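Local coordinates for ADP-ribosylglycohydrolase (Thermus thermophilus, PDB 2YZV), which belongs to the ADP-ribosylglycohydrolase family, an all-helical fold, and holds magnesium ions in a site rich in aspartate, at residues L12-G17 against A263-G268. Residues are numbered along the deposited sequence; the frame is centred on the assembly and turned at random.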
ATOM      1  N   LEU A  12       5.639 -12.473  -0.242  1.00 14.65           N
ATOM      2  CA  LEU A  12       4.400 -12.829  -0.923  1.00 14.58           C
ATOM      3  C   LEU A  12       3.219 -12.261  -0.142  1.00 14.45           C
ATOM      4  O   LEU A  12       2.241 -11.793  -0.726  1.00 12.84           O
ATOM      5  CB  LEU A  12       4.265 -14.354  -1.028  1.00 17.58           C
ATOM      6  CG  LEU A  12       5.106 -15.090  -2.078  1.00 21.64           C
ATOM      7  CD1 LEU A  12       4.447 -14.965  -3.434  1.00 22.47           C
ATOM      8  CD2 LEU A  12       6.527 -14.543  -2.107  1.00 24.81           C
ATOM      9  N   GLY A  13       3.319 -12.305   1.182  1.00 12.24           N
ATOM     10  CA  GLY A  13       2.251 -11.795   2.023  1.00 11.87           C
ATOM     11  C   GLY A  13       2.023 -10.303   1.860  1.00 11.20           C
ATOM     12  O   GLY A  13       0.884  -9.841   1.833  1.00 11.18           O
ATOM     13  N   ALA A  14       3.104  -9.538   1.760  1.00 11.36           N
ATOM     14  CA  ALA A  14       2.971  -8.093   1.605  1.00 10.50           C
ATOM     15  C   ALA A  14       2.320  -7.725   0.269  1.00 11.16           C
ATOM     16  O   ALA A  14       1.478  -6.829   0.214  1.00 11.49           O
ATOM     17  CB  ALA A  14       4.343  -7.423   1.729  1.00 12.15           C
ATOM     18  N   PHE A  15       2.704  -8.414  -0.803  1.00  9.56           N
ATOM     19  CA  PHE A  15       2.158  -8.130  -2.129  1.00  9.35           C
ATOM     20  C   PHE A  15       0.710  -8.597  -2.251  1.00 10.77           C
ATOM     21  O   PHE A  15      -0.172  -7.825  -2.646  1.00  9.74           O
ATOM     22  CB  PHE A  15       3.035  -8.797  -3.202  1.00 10.94           C
ATOM     23  CG  PHE A  15       2.895  -8.193  -4.575  1.00 15.15           C
ATOM     24  CD1 PHE A  15       4.027  -7.923  -5.342  1.00 18.10           C
ATOM     25  CD2 PHE A  15       1.644  -7.896  -5.107  1.00 19.62           C
ATOM     26  CE1 PHE A  15       3.916  -7.369  -6.617  1.00 20.24           C
ATOM     27  CE2 PHE A  15       1.520  -7.340  -6.383  1.00 20.31           C
ATOM     28  CZ  PHE A  15       2.661  -7.076  -7.140  1.00 18.55           C
ATOM     29  N   LEU A  16       0.454  -9.855  -1.914  1.00  9.90           N
ATOM     30  CA  LEU A  16      -0.906 -10.379  -1.988  1.00  9.21           C
ATOM     31  C   LEU A  16      -1.819  -9.686  -0.979  1.00  8.75           C
ATOM     32  O   LEU A  16      -2.994  -9.449  -1.255  1.00  9.25           O
ATOM     33  CB  LEU A  16      -0.915 -11.893  -1.747  1.00 11.12           C
ATOM     34  CG  LEU A  16      -0.594 -12.822  -2.926  1.00 16.33           C
ATOM     35  CD1 LEU A  16      -1.726 -12.762  -3.928  1.00 17.88           C
ATOM     36  CD2 LEU A  16       0.722 -12.436  -3.581  1.00 15.10           C
ATOM     37  N   GLY A  17      -1.273  -9.347   0.186  1.00  8.54           N
ATOM     38  CA  GLY A  17      -2.063  -8.671   1.202  1.00  9.08           C
ATOM     39  C   GLY A  17      -2.576  -7.333   0.697  1.00  8.91           C
ATOM     40  O   GLY A  17      -3.681  -6.906   1.041  1.00  8.40           O
ATOM     41  N   ALA A 263       0.588  -5.782   7.307  1.00 10.08           N
ATOM     42  CA  ALA A 263       0.195  -7.017   7.982  1.00  8.90           C
ATOM     43  C   ALA A 263       0.625  -8.243   7.174  1.00  9.88           C
ATOM     44  O   ALA A 263       0.929  -9.292   7.745  1.00 10.62           O
ATOM     45  CB  ALA A 263      -1.314  -7.027   8.212  1.00  9.70           C
ATOM     46  N   GLY A 264       0.660  -8.112   5.850  1.00 10.11           N
ATOM     47  CA  GLY A 264       1.080  -9.228   5.015  1.00 11.31           C
ATOM     48  C   GLY A 264       2.550  -9.539   5.239  1.00 10.76           C
ATOM     49  O   GLY A 264       2.953 -10.703   5.320  1.00 13.04           O
ATOM     50  N   ALA A 265       3.361  -8.492   5.338  1.00 11.24           N
ATOM     51  CA  ALA A 265       4.793  -8.667   5.571  1.00 10.37           C
ATOM     52  C   ALA A 265       5.046  -9.187   6.984  1.00 12.35           C
ATOM     53  O   ALA A 265       5.973  -9.973   7.217  1.00 11.68           O
ATOM     54  CB  ALA A 265       5.519  -7.338   5.378  1.00 11.00           C
ATOM     55  N   TYR A 266       4.218  -8.747   7.925  1.00 11.14           N
ATOM     56  CA  TYR A 266       4.357  -9.139   9.324  1.00 12.81           C
ATOM     57  C   TYR A 266       3.893 -10.564   9.624  1.00 14.32           C
ATOM     58  O   TYR A 266       4.624 -11.342  10.249  1.00 14.87           O
ATOM     59  CB  TYR A 266       3.583  -8.162  10.214  1.00 12.61           C
ATOM     60  CG  TYR A 266       3.732  -8.443  11.689  1.00 13.09           C
ATOM     61  CD1 TYR A 266       4.929  -8.167  12.348  1.00 15.62           C
ATOM     62  CD2 TYR A 266       2.687  -9.000  12.421  1.00 14.44           C
ATOM     63  CE1 TYR A 266       5.084  -8.441  13.704  1.00 17.92           C
ATOM     64  CE2 TYR A 266       2.831  -9.280  13.782  1.00 17.58           C
ATOM     65  CZ  TYR A 266       4.034  -8.997  14.413  1.00 19.35           C
ATOM     66  OH  TYR A 266       4.189  -9.274  15.751  1.00 22.84           O
ATOM     67  N   TYR A 267       2.682 -10.902   9.185  1.00 13.69           N
ATOM     68  CA  TYR A 267       2.105 -12.226   9.434  1.00 13.67           C
ATOM     69  C   TYR A 267       2.459 -13.272   8.379  1.00 14.83           C
ATOM     70  O   TYR A 267       2.455 -14.476   8.665  1.00 15.55           O
ATOM     71  CB  TYR A 267       0.582 -12.125   9.532  1.00 14.51           C
ATOM     72  CG  TYR A 267       0.063 -11.288  10.680  1.00 14.44           C
ATOM     73  CD1 TYR A 267       0.232 -11.698  12.007  1.00 16.17           C
ATOM     74  CD2 TYR A 267      -0.641 -10.109  10.442  1.00 14.70           C
ATOM     75  CE1 TYR A 267      -0.295 -10.955  13.062  1.00 17.53           C
ATOM     76  CE2 TYR A 267      -1.171  -9.361  11.487  1.00 15.34           C
ATOM     77  CZ  TYR A 267      -0.999  -9.789  12.792  1.00 17.32           C
ATOM     78  OH  TYR A 267      -1.554  -9.062  13.819  1.00 18.33           O
ATOM     79  N   GLY A 268       2.741 -12.821   7.162  1.00 12.86           N
ATOM     80  CA  GLY A 268       3.094 -13.739   6.090  1.00 13.72           C
ATOM     81  C   GLY A 268       1.904 -14.268   5.308  1.00 13.40           C
ATOM     82  O   GLY A 268       0.779 -14.285   5.803  1.00 14.75           O
TER
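Gly13 and Gly264 face each other across two helices packed so tightly that backbone touches backbone: the axes of these segments approach to 6.5 Å and run roughly antiparallel, at 151°. Each glycine turns its alpha hydrogen toward the carbonyl of the other. Gly264 CA lies 3.2 Å from Gly13 O, bent to 146° at the hydrogen, and Gly13 CA returns a longer contact of 3.5 Å to Gly264 O. Both carbonyl oxygens also accept the ordinary helical bonds from Gly17 N and Gly268 N, so each one serves its own helix and the neighbouring one. With no side chain on Gly13 or Gly264, the two backbones lie in direct contact. Next to this pair two methyl groups lie side by side, Ala14 CB 3.8 Å from Ala265 CB, both pointing along the same flank of the interface, and Ala14 CB also rests 3.9 Å from Ala265 N. The larger side chains face other neighbours: Leu12 reaches helix 283-298, and Tyr266 meets Phe232 edge-to-face. Gly268, with positive phi, is the first residue beyond helix 252-267, and Arg10, just under one turn before Gly13, donates hydrogen bonds to the carbonyls of Ala265 and Tyr266, tying that C-terminal turn to helix 4-26. Reciprocal CA-H...O contacts between small residues mark this as close glycine-alanine helix packing, here joining helices 4-26 and 252-267 inside the all-helical ADP-ribosylglycohydrolase fold.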